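Local structure of D-aminopeptidase (Bacillus subtilis, 1HI9) at residues M1-S6 and S49-V54; I43-N48 and K197-L202; R96-L101 and Y144-L149; T169-K174 and G191-E196. The protein uses two zinc ions per subunit to hydrolyse N-terminal residues from peptides containing D-amino acids, with its active sites enclosed in a central chamber of a homodecamer. All blocks are in the same frame, centred on the assembly; numbering follows the deposited sequence.

Contact 1. Residues M1-S6 and S49-V54; sequences MKLYMS and SGCTEV
Glu53 O is approached by two groups of the neighbouring strand: it accepts a hydrogen bond from Leu3 N at 2.9 Å, nearly straight with 166° at the hydrogen, and a longer C-H...O contact from Lys2 CA. One step back, Met1 O is used in the same way, taking a hydrogen bond from Thr52 N at 3.0 Å beside a C-H...O contact from Cys51 CA. The chain start is fixed too, because Met1 N reaches Thr52 OG1 at 3.0 Å; it is the rotation of Thr52 about chi1, 54°, that brings this hydroxyl to the terminal nitrogen.

Side chains then divide between the faces of the sheet. Lys2 and Glu53 run side by side, with Lys2 CG 3.5 Å from Glu53 OE1, but the charged ends stay beyond salt-bridge range and Lys2 NZ is bound by Thr94, while Phe95 offers a cation-pi contact. On the other face Leu3 lies alongside Val54, whose CG1 also meets Met5 SD at 4.0 Å. Cys51 SG touches both Met1 CG, 3.7 Å away, and Leu3 CB; helix 187-203 adds Leu202 to this cluster.

Gly50, at positive phi, is the C-prime residue of a Schellman motif, in which Cys51 N bonds to Ala46 O and Gly50 N to Phe47 O. The helix thus ends a few residues before strand 53-58 begins. Parallel neighbouring strands joined through helix 28-48 make this a beta-alpha-beta crossover, the unit from which the parallel part of the sheet is built.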
# COMPACT_ATOMS: atom_id res chain seq x y z
N MET A 1 -9.97 -18.76 49.89
CA MET A 1 -10.88 -19.32 48.85
C MET A 1 -10.42 -18.86 47.46
O MET A 1 -10.06 -17.70 47.27
CB MET A 1 -12.33 -18.87 49.12
CG MET A 1 -12.54 -17.36 49.16
SD MET A 1 -14.17 -16.85 49.81
CE MET A 1 -15.20 -17.01 48.35
N LYS A 2 -10.41 -19.79 46.51
CA LYS A 2 -9.99 -19.49 45.15
C LYS A 2 -11.16 -19.01 44.28
O LYS A 2 -12.21 -19.64 44.24
CB LYS A 2 -9.35 -20.72 44.49
CG LYS A 2 -8.05 -21.15 45.14
CD LYS A 2 -7.57 -22.48 44.60
CE LYS A 2 -7.12 -22.40 43.15
NZ LYS A 2 -6.59 -23.72 42.71
N LEU A 3 -10.95 -17.89 43.59
CA LEU A 3 -11.97 -17.34 42.72
C LEU A 3 -11.46 -17.32 41.28
O LEU A 3 -10.32 -16.92 41.01
CB LEU A 3 -12.33 -15.93 43.20
CG LEU A 3 -13.47 -15.14 42.54
CD1 LEU A 3 -12.95 -14.44 41.32
CD2 LEU A 3 -14.64 -16.06 42.20
N TYR A 4 -12.29 -17.79 40.35
CA TYR A 4 -11.95 -17.83 38.94
C TYR A 4 -12.61 -16.68 38.19
O TYR A 4 -13.80 -16.42 38.36
CB TYR A 4 -12.41 -19.13 38.30
CG TYR A 4 -12.03 -19.24 36.84
CD1 TYR A 4 -10.74 -19.64 36.46
CD2 TYR A 4 -12.95 -18.94 35.83
CE1 TYR A 4 -10.38 -19.74 35.12
CE2 TYR A 4 -12.59 -19.03 34.48
CZ TYR A 4 -11.31 -19.43 34.13
OH TYR A 4 -10.96 -19.56 32.80
N MET A 5 -11.83 -16.01 37.34
CA MET A 5 -12.35 -14.89 36.56
C MET A 5 -12.14 -15.06 35.06
O MET A 5 -11.04 -15.34 34.59
CB MET A 5 -11.70 -13.58 37.00
CG MET A 5 -12.41 -12.89 38.14
SD MET A 5 -11.66 -11.30 38.57
CE MET A 5 -12.02 -10.33 37.13
N SER A 6 -13.22 -14.89 34.30
CA SER A 6 -13.17 -14.97 32.85
C SER A 6 -13.51 -13.56 32.40
O SER A 6 -14.61 -13.07 32.69
CB SER A 6 -14.20 -15.95 32.32
OG SER A 6 -14.22 -15.93 30.90
N SER A 49 -12.55 -9.29 50.12
CA SER A 49 -13.65 -10.07 50.66
C SER A 49 -13.24 -11.45 51.16
O SER A 49 -14.10 -12.31 51.40
CB SER A 49 -14.77 -10.23 49.61
OG SER A 49 -15.52 -9.03 49.48
N GLY A 50 -11.94 -11.67 51.33
CA GLY A 50 -11.49 -12.95 51.84
C GLY A 50 -10.76 -13.87 50.89
O GLY A 50 -9.95 -14.69 51.32
N CYS A 51 -11.03 -13.75 49.59
CA CYS A 51 -10.37 -14.61 48.61
C CYS A 51 -8.85 -14.58 48.77
O CYS A 51 -8.24 -13.52 48.94
CB CYS A 51 -10.76 -14.20 47.19
SG CYS A 51 -12.52 -14.47 46.80
N THR A 52 -8.25 -15.76 48.71
CA THR A 52 -6.80 -15.91 48.85
C THR A 52 -6.11 -16.05 47.50
O THR A 52 -4.90 -15.85 47.38
CB THR A 52 -6.46 -17.14 49.69
OG1 THR A 52 -7.10 -18.30 49.12
CG2 THR A 52 -6.93 -16.95 51.13
N GLU A 53 -6.90 -16.40 46.48
CA GLU A 53 -6.39 -16.58 45.12
C GLU A 53 -7.40 -16.12 44.09
O GLU A 53 -8.60 -16.37 44.22
CB GLU A 53 -6.05 -18.06 44.87
CG GLU A 53 -4.57 -18.35 44.74
CD GLU A 53 -4.27 -19.80 44.37
OE1 GLU A 53 -4.55 -20.71 45.18
OE2 GLU A 53 -3.77 -20.04 43.25
N VAL A 54 -6.92 -15.45 43.05
CA VAL A 54 -7.78 -14.97 41.98
C VAL A 54 -7.09 -15.24 40.65
O VAL A 54 -6.10 -14.60 40.31
CB VAL A 54 -8.06 -13.47 42.09
CG1 VAL A 54 -9.01 -13.04 40.98
CG2 VAL A 54 -8.65 -13.14 43.45

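Contact 2. Residues I43-N48 and K197-L202; sequences IAEAFN and KTAFAL
In the helical layer on one face of the mixed sheet, helices 28-48 and 187-203 meet through Glu45 and Ala46 on one side and Thr198, Ala199 and Leu202 on the other. The axes of the two short segments come within 9.0 Å and cross at -39°, running in broadly the same direction.

Glu45 carries most of the approach with its aliphatic part. Its CG, anti to the backbone N (chi1 -172°), lies 4.0 Å from Thr198 CB, and a bend at chi2 brings the carboxylate back to its own helix end, with OE2 3.6 Å from Ala199 CB. There the charge is served: Asn48 ND2 donates to OE2 at 3.1 Å from the syn side, and Ser49 OG bonds to the same oxygen. One turn along, Leu202 reaches across with CD1, 3.8 Å from Ala46 CA. Thr198 CG2 lies against Glu45 CB and CG, while OG1 bonds to Leu194 O in its own helix.

No hydrogen bond crosses between the helices. Ala46 also rests on Val54, and Thr198 on Met150, so the pair sits directly on the strands below, as helices do in a layered alpha/beta fold.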
# COMPACT_ATOMS: atom_id res chain seq x y z
N ILE A 43 -10.99 -7.77 41.17
CA ILE A 43 -9.90 -8.46 41.83
C ILE A 43 -9.66 -7.86 43.22
O ILE A 43 -9.55 -8.59 44.20
CB ILE A 43 -8.61 -8.37 41.00
CG1 ILE A 43 -8.82 -9.04 39.64
CG2 ILE A 43 -7.46 -9.05 41.73
CD1 ILE A 43 -7.70 -8.78 38.63
N ALA A 44 -9.56 -6.54 43.28
CA ALA A 44 -9.33 -5.84 44.54
C ALA A 44 -10.40 -6.19 45.55
O ALA A 44 -10.10 -6.50 46.70
CB ALA A 44 -9.32 -4.34 44.31
N GLU A 45 -11.66 -6.16 45.12
CA GLU A 45 -12.74 -6.48 46.03
C GLU A 45 -12.78 -7.96 46.36
O GLU A 45 -13.26 -8.35 47.42
CB GLU A 45 -14.08 -6.03 45.44
CG GLU A 45 -15.24 -6.16 46.42
CD GLU A 45 -14.88 -5.63 47.80
OE1 GLU A 45 -14.29 -4.52 47.88
OE2 GLU A 45 -15.18 -6.32 48.80
N ALA A 46 -12.27 -8.79 45.46
CA ALA A 46 -12.25 -10.23 45.70
C ALA A 46 -11.36 -10.52 46.90
O ALA A 46 -11.76 -11.23 47.82
CB ALA A 46 -11.74 -10.97 44.47
N PHE A 47 -10.15 -9.98 46.86
CA PHE A 47 -9.19 -10.16 47.94
C PHE A 47 -9.73 -9.52 49.21
O PHE A 47 -9.65 -10.10 50.29
CB PHE A 47 -7.85 -9.53 47.57
CG PHE A 47 -7.06 -10.31 46.56
CD1 PHE A 47 -6.62 -9.71 45.39
CD2 PHE A 47 -6.75 -11.64 46.78
CE1 PHE A 47 -5.88 -10.43 44.46
CE2 PHE A 47 -6.01 -12.36 45.86
CZ PHE A 47 -5.57 -11.75 44.69
N ASN A 48 -10.27 -8.31 49.07
CA ASN A 48 -10.82 -7.59 50.21
C ASN A 48 -11.94 -8.37 50.87
O ASN A 48 -12.25 -8.14 52.03
CB ASN A 48 -11.34 -6.22 49.77
CG ASN A 48 -11.94 -5.44 50.92
OD1 ASN A 48 -11.27 -5.20 51.93
ND2 ASN A 48 -13.19 -5.04 50.78
N LYS A 197 -21.19 -5.01 43.81
CA LYS A 197 -21.70 -6.27 43.28
C LYS A 197 -20.78 -7.45 43.55
O LYS A 197 -21.24 -8.55 43.85
CB LYS A 197 -21.95 -6.13 41.78
CG LYS A 197 -23.10 -5.20 41.44
CD LYS A 197 -24.45 -5.83 41.76
CE LYS A 197 -25.59 -4.92 41.30
NZ LYS A 197 -26.92 -5.58 41.43
N THR A 198 -19.48 -7.24 43.43
CA THR A 198 -18.54 -8.32 43.68
C THR A 198 -18.59 -8.71 45.15
O THR A 198 -18.56 -9.90 45.49
CB THR A 198 -17.10 -7.91 43.31
OG1 THR A 198 -17.03 -7.58 41.92
CG2 THR A 198 -16.13 -9.04 43.60
N ALA A 199 -18.68 -7.71 46.02
CA ALA A 199 -18.76 -7.98 47.46
C ALA A 199 -20.01 -8.79 47.79
O ALA A 199 -19.94 -9.81 48.47
CB ALA A 199 -18.76 -6.67 48.24
N PHE A 200 -21.16 -8.33 47.29
CA PHE A 200 -22.41 -9.02 47.55
C PHE A 200 -22.39 -10.44 47.01
O PHE A 200 -22.87 -11.37 47.67
CB PHE A 200 -23.58 -8.27 46.93
CG PHE A 200 -24.92 -8.89 47.24
CD1 PHE A 200 -25.56 -8.61 48.44
CD2 PHE A 200 -25.51 -9.78 46.34
CE1 PHE A 200 -26.77 -9.22 48.75
CE2 PHE A 200 -26.72 -10.39 46.64
CZ PHE A 200 -27.36 -10.12 47.85
N ALA A 201 -21.85 -10.60 45.81
CA ALA A 201 -21.80 -11.91 45.17
C ALA A 201 -21.01 -12.92 45.99
O ALA A 201 -21.42 -14.07 46.13
CB ALA A 201 -21.18 -11.79 43.78
N LEU A 202 -19.88 -12.49 46.54
CA LEU A 202 -19.04 -13.38 47.34
C LEU A 202 -19.67 -13.78 48.67
O LEU A 202 -19.48 -14.90 49.15
CB LEU A 202 -17.67 -12.75 47.57
CG LEU A 202 -16.71 -12.81 46.38
CD1 LEU A 202 -15.52 -11.92 46.61
CD2 LEU A 202 -16.28 -14.24 46.16

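Contact 3. Residues R96-L101 and Y144-L149; sequences RGALFL and YDVPVL
Ala98 uses both its backbone N-H and its carbonyl against the neighbouring strand: Ala98 N donates to Pro147 O at 2.9 Å, and Ala98 O accepts from Leu149 N at 2.9 Å. The second donor lies in the carbonyl plane of Ala98 although its bond is bent, with 132° at the hydrogen. Together the bonds bracket Val148 in the manner of a parallel bridge. Proline has no N-H to offer, and Pro147 instead lays CD against Arg96 O at 3.6 Å.

Backbone groups that face away from this strand are served from the other side: Arg96, Gly97 and Leu99 bond to strand 2-7, at Lys2, Tyr4 and Ser6. Further along, Phe100 continues the pairing with strand 148-152 at Met150. Asp145, at positive phi, is the C-prime residue of a Schellman motif, so its own N and that of Val146 are taken by Gly142 O and Ala141 O in the last turn of helix 133-143.

Packing fills in around the bonds. Gly97 has no side chain, which leaves room for Leu149 CD1, 4.0 Å from Gly97 CA; Val146 CG1 meets the same CA at 3.5 Å. With chi1 at 176°, Val148 CG1 stands over one face of the Phe100 ring, 4.2 Å from its centroid and 11° off the normal, a CH-pi contact, while Val148 CG2 is 3.9 Å from Phe100 CZ.

Phe100 also stacks with Tyr103. Main-chain bonds thus set the strand register, while apolar and CH-pi contacts hold the ring, which lies about 7 Å from the side chain of the zinc ligand Asp8.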
# COMPACT_ATOMS: atom_id res chain seq x y z
N ARG A 96 -13.90 -21.89 44.42
CA ARG A 96 -15.10 -21.63 45.21
C ARG A 96 -16.20 -21.07 44.31
O ARG A 96 -17.38 -21.31 44.54
CB ARG A 96 -14.76 -20.63 46.33
CG ARG A 96 -15.93 -20.12 47.20
CD ARG A 96 -16.51 -21.14 48.20
NE ARG A 96 -17.58 -21.90 47.62
CZ ARG A 96 -18.89 -21.88 47.88
NH1 ARG A 96 -19.63 -22.70 47.17
NH2 ARG A 96 -19.46 -21.13 48.82
N GLY A 97 -15.80 -20.34 43.28
CA GLY A 97 -16.79 -19.76 42.38
C GLY A 97 -16.15 -19.10 41.18
O GLY A 97 -14.93 -18.94 41.11
N ALA A 98 -17.00 -18.73 40.22
CA ALA A 98 -16.53 -18.09 39.01
C ALA A 98 -17.18 -16.73 38.84
O ALA A 98 -18.31 -16.51 39.29
CB ALA A 98 -16.83 -18.97 37.81
N LEU A 99 -16.45 -15.82 38.20
CA LEU A 99 -16.94 -14.46 37.96
C LEU A 99 -16.70 -14.11 36.48
O LEU A 99 -15.56 -14.10 36.02
CB LEU A 99 -16.18 -13.48 38.86
CG LEU A 99 -16.78 -12.08 39.08
CD1 LEU A 99 -15.96 -11.33 40.14
CD2 LEU A 99 -16.79 -11.31 37.78
N PHE A 100 -17.78 -13.85 35.76
CA PHE A 100 -17.69 -13.50 34.34
C PHE A 100 -17.74 -11.98 34.22
O PHE A 100 -18.71 -11.37 34.66
CB PHE A 100 -18.84 -14.14 33.55
CG PHE A 100 -18.82 -15.65 33.54
CD1 PHE A 100 -19.85 -16.36 32.92
CD2 PHE A 100 -17.78 -16.36 34.11
CE1 PHE A 100 -19.83 -17.75 32.88
CE2 PHE A 100 -17.76 -17.74 34.07
CZ PHE A 100 -18.79 -18.44 33.46
N LEU A 101 -16.71 -11.40 33.62
CA LEU A 101 -16.61 -9.94 33.46
C LEU A 101 -16.56 -9.50 32.01
O LEU A 101 -15.94 -10.15 31.17
CB LEU A 101 -15.34 -9.44 34.16
CG LEU A 101 -15.38 -8.18 35.01
CD1 LEU A 101 -13.95 -7.84 35.41
CD2 LEU A 101 -16.01 -7.02 34.28
N TYR A 144 -17.47 -28.87 36.90
CA TYR A 144 -16.54 -28.92 38.02
C TYR A 144 -17.23 -28.55 39.33
O TYR A 144 -16.58 -28.35 40.34
CB TYR A 144 -15.36 -27.98 37.79
CG TYR A 144 -14.45 -28.39 36.65
CD1 TYR A 144 -14.56 -27.79 35.39
CD2 TYR A 144 -13.48 -29.38 36.83
CE1 TYR A 144 -13.72 -28.17 34.34
CE2 TYR A 144 -12.64 -29.77 35.78
CZ TYR A 144 -12.77 -29.15 34.54
OH TYR A 144 -11.94 -29.52 33.52
N ASP A 145 -18.56 -28.47 39.29
CA ASP A 145 -19.35 -28.11 40.46
C ASP A 145 -19.00 -26.74 41.00
O ASP A 145 -19.06 -26.51 42.21
CB ASP A 145 -19.17 -29.15 41.57
CG ASP A 145 -20.08 -30.33 41.38
OD1 ASP A 145 -21.32 -30.14 41.50
OD2 ASP A 145 -19.57 -31.44 41.10
N VAL A 146 -18.64 -25.84 40.10
CA VAL A 146 -18.31 -24.49 40.49
C VAL A 146 -19.44 -23.59 40.04
O VAL A 146 -19.85 -23.63 38.89
CB VAL A 146 -17.00 -24.02 39.86
CG1 VAL A 146 -16.73 -22.58 40.25
CG2 VAL A 146 -15.86 -24.92 40.32
N PRO A 147 -19.98 -22.80 40.96
CA PRO A 147 -21.08 -21.88 40.65
C PRO A 147 -20.62 -20.53 40.11
O PRO A 147 -19.56 -20.02 40.48
CB PRO A 147 -21.79 -21.74 41.99
CG PRO A 147 -20.63 -21.77 42.96
CD PRO A 147 -19.77 -22.90 42.42
N VAL A 148 -21.42 -19.96 39.21
CA VAL A 148 -21.12 -18.67 38.63
C VAL A 148 -21.75 -17.65 39.58
O VAL A 148 -22.96 -17.40 39.54
CB VAL A 148 -21.75 -18.53 37.23
CG1 VAL A 148 -21.51 -17.14 36.68
CG2 VAL A 148 -21.16 -19.58 36.29
N LEU A 149 -20.93 -17.09 40.45
CA LEU A 149 -21.39 -16.14 41.45
C LEU A 149 -21.83 -14.79 40.91
O LEU A 149 -22.80 -14.21 41.39
CB LEU A 149 -20.31 -15.93 42.50
CG LEU A 149 -19.79 -17.22 43.15
CD1 LEU A 149 -18.78 -16.87 44.25
CD2 LEU A 149 -20.96 -17.99 43.75

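Contact 4. Residues T169-K174 and G191-E196; sequences TTAAVK and GRLLTE
The flat group that matters is the peptide following Ala172: Leu193 CD2 sits over one of its faces, 3.5 Å from Ala172 O, rather than meeting the carbonyl oxygen in the peptide plane. Leu193 CG is anti to the backbone N (chi1 179°), and the side chain so extended reaches the strand. A second carbonyl group, that of Gly191, is approached from both faces of its plane, since Thr195 N at 2.8 Å and Thr195 OG1 at 2.7 Å reach Gly191 O from opposite sides.

The remaining contacts are between apolar side chains. Leu194 sends CD2 into the strand, 3.8 Å from Val173 CG1 and 4.1 Å from Ala171 CB. Ala171, whose CB points to the helix, also touches Leu193 CG. Leu194 reaches on to Met150 and Ala152 of the neighbouring strand 148-152.

Helix 187-203 thus packs on the face of the mixed sheet at strand 169-176; the local axes approach to 8.6 Å and run antiparallel, at 177°. At the corner that ends the strand, Lys174 leads away, its NZ bonding to the carbonyl oxygens of Glu10, Ile12 and Leu15; Glu10 is itself a zinc ligand.

No hydrogen bond joins strand to helix here. Thr195 keeps its hydroxyl bond within the helix, and the backbones of Ala171 and Val173 pair with Val151 and Gly153, on and just beyond strand 148-152, so what holds the two elements together is the burial of leucine, valine and alanine side chains.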
# COMPACT_ATOMS: atom_id res chain seq x y z
N THR A 169 -25.66 -12.96 40.79
CA THR A 169 -25.53 -11.52 40.93
C THR A 169 -25.04 -10.95 39.60
O THR A 169 -24.09 -11.46 39.00
CB THR A 169 -24.53 -11.15 42.04
OG1 THR A 169 -25.05 -11.55 43.31
CG2 THR A 169 -24.29 -9.65 42.06
N THR A 170 -25.70 -9.89 39.13
CA THR A 170 -25.32 -9.28 37.87
C THR A 170 -24.99 -7.81 38.05
O THR A 170 -25.53 -7.14 38.92
CB THR A 170 -26.43 -9.42 36.81
OG1 THR A 170 -27.57 -8.65 37.21
CG2 THR A 170 -26.86 -10.88 36.66
N ALA A 171 -24.09 -7.32 37.20
CA ALA A 171 -23.68 -5.92 37.25
C ALA A 171 -23.73 -5.35 35.84
O ALA A 171 -22.89 -5.66 35.00
CB ALA A 171 -22.27 -5.82 37.81
N ALA A 172 -24.73 -4.51 35.60
CA ALA A 172 -24.92 -3.89 34.30
C ALA A 172 -24.16 -2.58 34.23
O ALA A 172 -24.68 -1.53 34.59
CB ALA A 172 -26.42 -3.65 34.04
N VAL A 173 -22.93 -2.63 33.74
CA VAL A 173 -22.11 -1.43 33.67
C VAL A 173 -22.55 -0.47 32.58
O VAL A 173 -22.10 0.67 32.53
CB VAL A 173 -20.63 -1.81 33.48
CG1 VAL A 173 -20.14 -2.62 34.67
CG2 VAL A 173 -20.45 -2.62 32.19
N LYS A 174 -23.41 -0.94 31.68
CA LYS A 174 -23.90 -0.07 30.62
C LYS A 174 -25.24 -0.58 30.08
O LYS A 174 -25.56 -1.75 30.23
CB LYS A 174 -22.86 0.01 29.49
CG LYS A 174 -22.43 -1.33 28.91
CD LYS A 174 -21.34 -1.17 27.87
CE LYS A 174 -20.81 -2.52 27.42
NZ LYS A 174 -19.68 -2.41 26.42
N GLY A 191 -17.02 1.40 38.53
CA GLY A 191 -16.11 0.82 39.51
C GLY A 191 -16.81 0.52 40.81
O GLY A 191 -16.63 -0.55 41.39
N ARG A 192 -17.60 1.48 41.29
CA ARG A 192 -18.33 1.29 42.53
C ARG A 192 -19.30 0.14 42.34
O ARG A 192 -19.34 -0.79 43.15
CB ARG A 192 -19.10 2.55 42.90
CG ARG A 192 -18.24 3.78 43.08
CD ARG A 192 -19.15 4.95 43.41
NE ARG A 192 -18.49 6.19 43.09
CZ ARG A 192 -18.89 7.18 42.28
NH1 ARG A 192 -20.03 7.18 41.61
NH2 ARG A 192 -18.05 8.19 42.16
N LEU A 193 -20.08 0.20 41.26
CA LEU A 193 -21.04 -0.84 40.96
C LEU A 193 -20.39 -2.21 41.02
O LEU A 193 -20.88 -3.12 41.69
CB LEU A 193 -21.66 -0.61 39.58
CG LEU A 193 -22.70 -1.66 39.15
CD1 LEU A 193 -23.82 -1.73 40.19
CD2 LEU A 193 -23.26 -1.32 37.78
N LEU A 194 -19.27 -2.35 40.31
CA LEU A 194 -18.55 -3.63 40.28
C LEU A 194 -18.05 -4.01 41.67
O LEU A 194 -18.14 -5.17 42.07
CB LEU A 194 -17.38 -3.55 39.30
CG LEU A 194 -17.77 -3.41 37.81
CD1 LEU A 194 -16.56 -3.05 36.97
CD2 LEU A 194 -18.38 -4.72 37.34
N THR A 195 -17.54 -3.03 42.41
CA THR A 195 -17.04 -3.26 43.76
C THR A 195 -18.14 -3.79 44.68
O THR A 195 -17.97 -4.81 45.35
CB THR A 195 -16.47 -1.97 44.36
OG1 THR A 195 -15.38 -1.52 43.55
CG2 THR A 195 -15.97 -2.22 45.79
N GLU A 196 -19.28 -3.09 44.70
CA GLU A 196 -20.41 -3.50 45.53
C GLU A 196 -20.93 -4.86 45.10
O GLU A 196 -21.09 -5.76 45.92
CB GLU A 196 -21.55 -2.47 45.43
CG GLU A 196 -21.11 -1.03 45.62
CD GLU A 196 -22.25 -0.04 45.40
OE1 GLU A 196 -23.02 -0.22 44.42
OE2 GLU A 196 -22.37 0.94 46.18

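How the contacts relate
From the N terminus, contact 1 closes the first loop when residues 49-54 return, through helix 28-48, to pair with the opening strand. Contact 2 begins within that loop, at 43-48, and ends only at 197-202, so the two cross. Inside the long span of contact 2 lie contact 3 and then contact 4, one after the other. Strands 2-7 and 97-103 are neighbours and bond directly, linking contacts 1 and 3, while Leu149 and Thr169 carry the pairing from contact 3 to contact 4. Contacts 2 and 4 share helix 187-203, which therefore joins the first helix to the later strands across one face of the sheet.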